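Local coordinates for protein UTP-glucose-1-phosphate uridylyltransferase 2 (Trypanosoma brucei, PDB 3GUE) that probably catalyses the transfer of a uridylyl group from UTP to glucose 1-phosphate, giving UDP-glucose and diphosphate, at residues 13-18 and 164-169; 174-179 and 341-346. All blocks are in the same frame, centred on the assembly; numbering follows the deposited sequence.

Contact 1 of 2, residues 13-18 and 164-169; sequences LACLEK and RVPKIR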
ATOM      1  N   LEU A  13       9.873 -25.090 -14.935  1.00 23.24           N
ATOM      2  CA  LEU A  13      11.172 -24.997 -15.598  1.00 22.34           C
ATOM      3  C   LEU A  13      11.249 -23.788 -16.554  1.00 22.22           C
ATOM      4  O   LEU A  13      12.257 -23.047 -16.589  1.00 21.29           O
ATOM      5  CB  LEU A  13      11.492 -26.337 -16.313  1.00 22.84           C
ATOM      6  CG  LEU A  13      12.926 -26.513 -16.794  1.00 23.71           C
ATOM      7  CD1 LEU A  13      13.798 -26.381 -15.572  1.00 25.52           C
ATOM      8  CD2 LEU A  13      13.083 -27.883 -17.517  1.00 23.27           C
ATOM      9  N   ALA A  14      10.171 -23.579 -17.315  1.00 21.48           N
ATOM     10  CA  ALA A  14      10.032 -22.377 -18.135  1.00 21.21           C
ATOM     11  C   ALA A  14      10.119 -21.067 -17.310  1.00 20.59           C
ATOM     12  O   ALA A  14      10.809 -20.125 -17.742  1.00 21.52           O
ATOM     13  CB  ALA A  14       8.717 -22.426 -18.974  1.00 20.91           C
ATOM     14  N   CYS A  15       9.443 -21.013 -16.150  1.00 20.24           N
ATOM     15  CA  CYS A  15       9.517 -19.847 -15.247  1.00 21.46           C
ATOM     16  C   CYS A  15      10.942 -19.718 -14.726  1.00 22.04           C
ATOM     17  O   CYS A  15      11.475 -18.616 -14.640  1.00 22.79           O
ATOM     18  CB  CYS A  15       8.541 -19.916 -14.048  1.00 20.29           C
ATOM     19  SG  CYS A  15       6.773 -19.984 -14.478  1.00 21.46           S
ATOM     20  N   LEU A  16      11.545 -20.858 -14.413  1.00 22.94           N
ATOM     21  CA  LEU A  16      12.885 -20.890 -13.801  1.00 23.78           C
ATOM     22  C   LEU A  16      13.889 -20.269 -14.731  1.00 23.99           C
ATOM     23  O   LEU A  16      14.660 -19.389 -14.324  1.00 24.09           O
ATOM     24  CB  LEU A  16      13.293 -22.330 -13.443  1.00 24.14           C
ATOM     25  CG  LEU A  16      14.653 -22.581 -12.782  1.00 24.05           C
ATOM     26  CD1 LEU A  16      14.611 -23.925 -12.112  1.00 27.04           C
ATOM     27  CD2 LEU A  16      15.811 -22.547 -13.809  1.00 26.53           C
ATOM     28  N   GLU A  17      13.862 -20.724 -15.991  1.00 24.99           N
ATOM     29  CA  GLU A  17      14.824 -20.324 -16.993  1.00 25.93           C
ATOM     30  C   GLU A  17      14.650 -18.876 -17.370  1.00 25.43           C
ATOM     31  O   GLU A  17      15.633 -18.168 -17.519  1.00 26.09           O
ATOM     32  CB  GLU A  17      14.752 -21.244 -18.232  1.00 26.36           C
ATOM     33  CG  GLU A  17      15.411 -22.611 -18.031  1.00 26.48           C
ATOM     34  CD  GLU A  17      15.250 -23.595 -19.207  1.00 28.71           C
ATOM     35  OE1 GLU A  17      14.472 -23.346 -20.154  1.00 30.27           O
ATOM     36  OE2 GLU A  17      15.928 -24.645 -19.165  1.00 32.26           O
ATOM     37  N   LYS A  18      13.396 -18.431 -17.510  1.00 25.35           N
ATOM     38  CA  LYS A  18      13.097 -17.033 -17.810  1.00 25.14           C
ATOM     39  C   LYS A  18      13.552 -16.099 -16.676  1.00 25.87           C
ATOM     40  O   LYS A  18      14.006 -14.980 -16.943  1.00 26.51           O
ATOM     41  CB  LYS A  18      11.591 -16.852 -18.054  1.00 24.99           C
ATOM     42  CG  LYS A  18      11.170 -15.446 -18.480  1.00 25.73           C
ATOM     43  CD  LYS A  18       9.692 -15.377 -18.860  1.00 24.02           C
ATOM     44  CE  LYS A  18       9.393 -14.158 -19.762  1.00 22.74           C
ATOM     45  NZ  LYS A  18       7.980 -14.275 -20.260  1.00 22.50           N
ATOM     46  N   ARG A 164      11.480  -9.376  -9.360  1.00 27.81           N
ATOM     47  CA  ARG A 164      10.362  -9.510 -10.299  1.00 28.10           C
ATOM     48  C   ARG A 164      10.124 -10.965 -10.654  1.00 27.63           C
ATOM     49  O   ARG A 164      11.053 -11.797 -10.631  1.00 28.35           O
ATOM     50  CB  ARG A 164      10.535  -8.672 -11.560  1.00 27.23           C
ATOM     51  CG  ARG A 164      11.850  -8.830 -12.297  1.00 30.75           C
ATOM     52  CD  ARG A 164      11.764  -8.036 -13.600  1.00 33.21           C
ATOM     53  NE  ARG A 164      12.760  -8.454 -14.588  1.00 38.47           N
ATOM     54  CZ  ARG A 164      12.801  -7.981 -15.834  1.00 38.97           C
ATOM     55  NH1 ARG A 164      11.915  -7.070 -16.231  1.00 39.41           N
ATOM     56  NH2 ARG A 164      13.734  -8.402 -16.681  1.00 40.47           N
ATOM     57  N   VAL A 165       8.866 -11.248 -10.983  1.00 27.75           N
ATOM     58  CA  VAL A 165       8.410 -12.598 -11.231  1.00 27.27           C
ATOM     59  C   VAL A 165       7.559 -12.590 -12.515  1.00 26.51           C
ATOM     60  O   VAL A 165       6.905 -11.601 -12.826  1.00 26.98           O
ATOM     61  CB  VAL A 165       7.651 -13.230  -9.975  1.00 27.30           C
ATOM     62  CG1 VAL A 165       8.465 -13.083  -8.688  1.00 28.55           C
ATOM     63  CG2 VAL A 165       6.282 -12.657  -9.756  1.00 25.60           C
ATOM     64  N   PRO A 166       7.584 -13.683 -13.292  1.00 26.28           N
ATOM     65  CA  PRO A 166       6.703 -13.582 -14.461  1.00 25.87           C
ATOM     66  C   PRO A 166       5.230 -13.772 -14.102  1.00 25.33           C
ATOM     67  O   PRO A 166       4.908 -14.479 -13.136  1.00 25.20           O
ATOM     68  CB  PRO A 166       7.202 -14.736 -15.355  1.00 26.46           C
ATOM     69  CG  PRO A 166       7.688 -15.754 -14.414  1.00 26.45           C
ATOM     70  CD  PRO A 166       8.310 -14.973 -13.257  1.00 25.96           C
ATOM     71  N   LYS A 167       4.356 -13.075 -14.823  1.00 25.61           N
ATOM     72  CA  LYS A 167       2.924 -13.361 -14.838  1.00 25.27           C
ATOM     73  C   LYS A 167       2.828 -14.716 -15.520  1.00 25.34           C
ATOM     74  O   LYS A 167       3.614 -15.002 -16.429  1.00 24.61           O
ATOM     75  CB  LYS A 167       2.179 -12.340 -15.676  1.00 25.35           C
ATOM     76  CG  LYS A 167       2.230 -10.928 -15.111  1.00 24.59           C
ATOM     77  CD  LYS A 167       1.533  -9.984 -16.065  1.00 26.32           C
ATOM     78  CE  LYS A 167       1.753  -8.540 -15.639  1.00 24.50           C
ATOM     79  NZ  LYS A 167       0.972  -7.591 -16.493  1.00 25.50           N
ATOM     80  N   ILE A 168       1.924 -15.573 -15.061  1.00 24.80           N
ATOM     81  CA  ILE A 168       1.868 -16.935 -15.607  1.00 25.14           C
ATOM     82  C   ILE A 168       0.453 -17.165 -16.173  1.00 25.33           C
ATOM     83  O   ILE A 168      -0.495 -16.637 -15.628  1.00 25.62           O
ATOM     84  CB  ILE A 168       2.317 -18.002 -14.566  1.00 26.04           C
ATOM     85  CG1 ILE A 168       1.441 -17.983 -13.299  1.00 25.67           C
ATOM     86  CG2 ILE A 168       3.832 -17.784 -14.170  1.00 27.06           C
ATOM     87  CD1 ILE A 168       1.428 -19.334 -12.558  1.00 24.02           C
ATOM     88  N   ARG A 169       0.328 -17.907 -17.270  1.00 24.77           N
ATOM     89  CA  ARG A 169      -0.980 -18.110 -17.917  1.00 24.94           C
ATOM     90  C   ARG A 169      -1.919 -18.870 -16.977  1.00 25.52           C
ATOM     91  O   ARG A 169      -1.514 -19.849 -16.332  1.00 26.58           O
ATOM     92  CB  ARG A 169      -0.828 -18.891 -19.227  1.00 24.16           C
ATOM     93  CG  ARG A 169       0.045 -18.279 -20.334  1.00 22.93           C
ATOM     94  CD  ARG A 169       0.066 -19.227 -21.579  1.00 23.92           C
ATOM     95  NE  ARG A 169      -1.283 -19.528 -22.106  1.00 25.43           N
ATOM     96  CZ  ARG A 169      -1.795 -19.073 -23.249  1.00 25.23           C
ATOM     97  NH1 ARG A 169      -1.080 -18.299 -24.055  1.00 26.36           N
ATOM     98  NH2 ARG A 169      -3.024 -19.432 -23.613  1.00 24.60           N
TER
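Cys15 points from the helix at the strand and meets two residues there, Pro166 and Ile168. Its sulfur does the closer work: SG lies 3.7 Å from CG2 of Ile168, the closest approach between the segments. The thiol reaches this methyl because SG stands opposite the carbonyl carbon across the CA-CB bond (chi1 -61°), which carries it off the helix toward the strand. On the other side CG2 is the branch presented, while CG1 of Ile168 takes no part in meeting the sulfur. Pro166 is touched further back, its ring carbon CG at 4.3 Å from CB of Cys15.

One helical turn on, Lys18 lays its aliphatic chain beside the same proline, CD to Pro166 CB at 4.3 Å. All four of its torsions are near 180°, so the side chain runs out almost straight past the ring and delivers its ammonium group beyond the contact, where NZ forms a salt bridge with Glu185. No hydrogen bond joins the two segments; only apolar surfaces and the sulfur meet.

Helix 10-21 thus packs against strand 165-169, an inner strand of the four-stranded antiparallel sheet. Phe32 and His36 of helix 26-40 also touch Cys15, Trp186 of strand 186-187 adjoins both Pro166 and Lys18, and Pro175 from the following loop packs against Cys15 and Lys18.

Contact 2 of 2, residues 174-179 and 341-346; sequences FPVTYE and QSTKVY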
ATOM      1  N   PHE A 174       2.500 -21.533 -17.665  1.00 25.33           N
ATOM      2  CA  PHE A 174       3.760 -21.093 -18.287  1.00 25.95           C
ATOM      3  C   PHE A 174       3.921 -19.590 -18.144  1.00 25.80           C
ATOM      4  O   PHE A 174       2.931 -18.899 -18.064  1.00 26.42           O
ATOM      5  CB  PHE A 174       3.787 -21.492 -19.755  1.00 25.62           C
ATOM      6  CG  PHE A 174       4.345 -22.884 -19.987  1.00 24.80           C
ATOM      7  CD1 PHE A 174       5.597 -23.055 -20.563  1.00 25.19           C
ATOM      8  CD2 PHE A 174       3.612 -24.012 -19.614  1.00 21.70           C
ATOM      9  CE1 PHE A 174       6.120 -24.350 -20.770  1.00 23.83           C
ATOM     10  CE2 PHE A 174       4.109 -25.305 -19.800  1.00 23.51           C
ATOM     11  CZ  PHE A 174       5.373 -25.477 -20.368  1.00 23.47           C
ATOM     12  N   PRO A 175       5.162 -19.066 -18.126  1.00 26.50           N
ATOM     13  CA  PRO A 175       5.197 -17.594 -18.155  1.00 26.69           C
ATOM     14  C   PRO A 175       4.578 -17.085 -19.460  1.00 26.73           C
ATOM     15  O   PRO A 175       4.794 -17.658 -20.545  1.00 26.52           O
ATOM     16  CB  PRO A 175       6.701 -17.262 -18.161  1.00 27.40           C
ATOM     17  CG  PRO A 175       7.384 -18.498 -17.733  1.00 26.25           C
ATOM     18  CD  PRO A 175       6.506 -19.650 -18.152  1.00 26.34           C
ATOM     19  N   VAL A 176       3.823 -16.002 -19.335  1.00 27.13           N
ATOM     20  CA  VAL A 176       3.134 -15.387 -20.447  1.00 27.03           C
ATOM     21  C   VAL A 176       4.158 -14.738 -21.370  1.00 26.85           C
ATOM     22  O   VAL A 176       5.234 -14.316 -20.939  1.00 26.74           O
ATOM     23  CB  VAL A 176       2.036 -14.397 -19.949  1.00 27.08           C
ATOM     24  CG1 VAL A 176       2.643 -13.132 -19.328  1.00 28.22           C
ATOM     25  CG2 VAL A 176       1.004 -14.076 -21.055  1.00 28.24           C
ATOM     26  N   THR A 177       3.832 -14.712 -22.646  1.00 26.80           N
ATOM     27  CA  THR A 177       4.543 -13.888 -23.627  1.00 27.19           C
ATOM     28  C   THR A 177       3.628 -12.756 -24.096  1.00 26.55           C
ATOM     29  O   THR A 177       2.438 -12.975 -24.330  1.00 25.65           O
ATOM     30  CB  THR A 177       5.025 -14.739 -24.814  1.00 27.19           C
ATOM     31  OG1 THR A 177       6.045 -15.645 -24.360  1.00 28.31           O
ATOM     32  CG2 THR A 177       5.582 -13.868 -25.928  1.00 29.03           C
ATOM     33  N   TYR A 178       4.183 -11.544 -24.172  1.00 26.23           N
ATOM     34  CA  TYR A 178       3.474 -10.362 -24.674  1.00 26.43           C
ATOM     35  C   TYR A 178       4.416  -9.511 -25.567  1.00 26.66           C
ATOM     36  O   TYR A 178       5.001  -8.510 -25.122  1.00 25.99           O
ATOM     37  CB  TYR A 178       2.837  -9.534 -23.522  1.00 26.52           C
ATOM     38  CG  TYR A 178       1.800  -8.541 -23.991  1.00 27.14           C
ATOM     39  CD1 TYR A 178       0.614  -8.980 -24.581  1.00 27.52           C
ATOM     40  CD2 TYR A 178       2.007  -7.156 -23.870  1.00 29.74           C
ATOM     41  CE1 TYR A 178      -0.338  -8.087 -25.039  1.00 27.79           C
ATOM     42  CE2 TYR A 178       1.046  -6.233 -24.343  1.00 29.11           C
ATOM     43  CZ  TYR A 178      -0.124  -6.718 -24.913  1.00 28.13           C
ATOM     44  OH  TYR A 178      -1.086  -5.866 -25.391  1.00 27.47           O
ATOM     45  N   GLU A 179       4.562  -9.951 -26.815  1.00 27.05           N
ATOM     46  CA  GLU A 179       5.479  -9.357 -27.819  1.00 28.11           C
ATOM     47  C   GLU A 179       5.349  -7.843 -28.014  1.00 28.54           C
ATOM     48  O   GLU A 179       6.351  -7.144 -28.110  1.00 28.49           O
ATOM     49  CB  GLU A 179       5.343 -10.074 -29.161  1.00 27.81           C
ATOM     50  N   GLN A 341      -9.122  -8.334 -23.301  1.00 28.09           N
ATOM     51  CA  GLN A 341      -9.157  -9.467 -24.205  1.00 27.48           C
ATOM     52  C   GLN A 341      -7.785 -10.093 -24.338  1.00 26.74           C
ATOM     53  O   GLN A 341      -7.631 -11.070 -25.064  1.00 26.95           O
ATOM     54  CB  GLN A 341      -9.678  -9.057 -25.571  1.00 27.90           C
ATOM     55  CG  GLN A 341     -11.175  -8.791 -25.587  1.00 29.41           C
ATOM     56  CD  GLN A 341     -11.616  -7.982 -26.779  1.00 31.93           C
ATOM     57  OE1 GLN A 341     -10.991  -8.024 -27.840  1.00 32.40           O
ATOM     58  NE2 GLN A 341     -12.702  -7.220 -26.608  1.00 31.45           N
ATOM     59  N   SER A 342      -6.793  -9.523 -23.657  1.00 25.61           N
ATOM     60  CA  SER A 342      -5.444 -10.105 -23.658  1.00 25.13           C
ATOM     61  C   SER A 342      -5.408 -11.292 -22.728  1.00 24.64           C
ATOM     62  O   SER A 342      -6.267 -11.412 -21.828  1.00 24.61           O
ATOM     63  CB  SER A 342      -4.354  -9.073 -23.310  1.00 24.41           C
ATOM     64  OG  SER A 342      -4.549  -8.483 -22.034  1.00 23.94           O
ATOM     65  N   THR A 343      -4.421 -12.165 -22.964  1.00 23.93           N
ATOM     66  CA  THR A 343      -4.227 -13.414 -22.225  1.00 23.32           C
ATOM     67  C   THR A 343      -4.447 -13.279 -20.716  1.00 22.85           C
ATOM     68  O   THR A 343      -3.813 -12.442 -20.061  1.00 23.18           O
ATOM     69  CB  THR A 343      -2.821 -14.035 -22.517  1.00 23.77           C
ATOM     70  OG1 THR A 343      -2.679 -14.266 -23.930  1.00 24.66           O
ATOM     71  CG2 THR A 343      -2.612 -15.384 -21.757  1.00 21.27           C
ATOM     72  N   LYS A 344      -5.327 -14.130 -20.184  1.00 22.10           N
ATOM     73  CA  LYS A 344      -5.618 -14.206 -18.753  1.00 22.65           C
ATOM     74  C   LYS A 344      -4.469 -14.865 -17.984  1.00 21.83           C
ATOM     75  O   LYS A 344      -3.998 -15.938 -18.367  1.00 22.04           O
ATOM     76  CB  LYS A 344      -6.901 -15.007 -18.509  1.00 23.04           C
ATOM     77  CG  LYS A 344      -8.190 -14.399 -19.036  1.00 24.19           C
ATOM     78  CD  LYS A 344      -9.359 -15.155 -18.404  1.00 24.76           C
ATOM     79  CE  LYS A 344     -10.681 -14.504 -18.726  1.00 26.73           C
ATOM     80  NZ  LYS A 344     -11.432 -15.241 -19.761  1.00 26.82           N
ATOM     81  N   VAL A 345      -4.041 -14.211 -16.905  1.00 22.54           N
ATOM     82  CA  VAL A 345      -2.868 -14.625 -16.139  1.00 22.01           C
ATOM     83  C   VAL A 345      -3.135 -14.619 -14.641  1.00 23.21           C
ATOM     84  O   VAL A 345      -4.197 -14.189 -14.175  1.00 24.03           O
ATOM     85  CB  VAL A 345      -1.576 -13.764 -16.446  1.00 21.74           C
ATOM     86  CG1 VAL A 345      -1.129 -13.963 -17.914  1.00 18.09           C
ATOM     87  CG2 VAL A 345      -1.779 -12.278 -16.128  1.00 20.70           C
ATOM     88  N   TYR A 346      -2.146 -15.093 -13.897  1.00 23.65           N
ATOM     89  CA  TYR A 346      -2.173 -15.070 -12.453  1.00 24.73           C
ATOM     90  C   TYR A 346      -0.882 -14.399 -11.984  1.00 25.36           C
ATOM     91  O   TYR A 346       0.206 -14.766 -12.426  1.00 25.28           O
ATOM     92  CB  TYR A 346      -2.238 -16.490 -11.876  1.00 24.42           C
ATOM     93  CG  TYR A 346      -3.543 -17.262 -12.004  1.00 25.36           C
ATOM     94  CD1 TYR A 346      -4.756 -16.728 -11.560  1.00 26.99           C
ATOM     95  CD2 TYR A 346      -3.540 -18.593 -12.476  1.00 25.68           C
ATOM     96  CE1 TYR A 346      -5.961 -17.479 -11.638  1.00 26.90           C
ATOM     97  CE2 TYR A 346      -4.722 -19.348 -12.553  1.00 26.78           C
ATOM     98  CZ  TYR A 346      -5.923 -18.790 -12.143  1.00 28.23           C
ATOM     99  OH  TYR A 346      -7.083 -19.531 -12.241  1.00 25.56           O
TER
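Val176 faces Val345 and Thr343 at once, and the close packing of this contact is all around it. The two valine side chains stand roughly perpendicular: methyl CG1 of Val345 comes up against the branch point of Val176, 3.8 Å from CB, and is equally near CG2, at 3.8 Å. The other methyl, CG1 of Val176, stays slightly further from it at 4.1 Å. CG2 of Val176 is shared, since it also meets CG2 of Thr343 at 3.9 Å, where the side chains of Val176 and Thr343 run antiparallel past one another. Its position opposite the backbone N (chi1 of Val176 is 71°, measured to CG1) turns that methyl to where it can touch both. Thr343 likewise has its methyl opposite the backbone N, and it is this carbon, not OG1, that is turned to the valine.

Away from the valines the fit slackens. The ring of Tyr178 approaches Ser342 obliquely, CE1 no nearer than 4.5 Å to CB, and both residues are partly exposed. What fixes them is polar and lies outside the pair: Tyr178 OH bonds to Asn336 ND2, and Ser342 OG to Asp339 O and Asn336 N. No hydrogen bond crosses directly between the segments.

The loop between strands 165-169 and 186-187 packs here on residues 342-345, and a backbone hydrogen bond between Val176 and Lys167 ties it to strand 165-169. Lys167 also touches both valines, Val335 touches Val176 from just past strand 329-334, and Pro175 links the loop to helix 10-21.

How the contacts relate
Both contacts lie at the same antiparallel sheet, their centres about 11 Å apart, and both are apolar across their segments. Contact 1 is the more buried, a helix against a strand with a thiol at its heart; contact 2 pairs a loop with a strand and fades from a buried valine pair to partly exposed tyrosine and serine. Ile168 O probably accepts from Tyr346 N at 2.8 Å where strands 165-169 and 344-349 neighbour each other, while Arg169 N probably donates to Phe174 O of the loop at 2.9 Å. Loop 174-179 thus adjoins both segments of contact 1, touching helix 10-21 through Phe174 and Pro175.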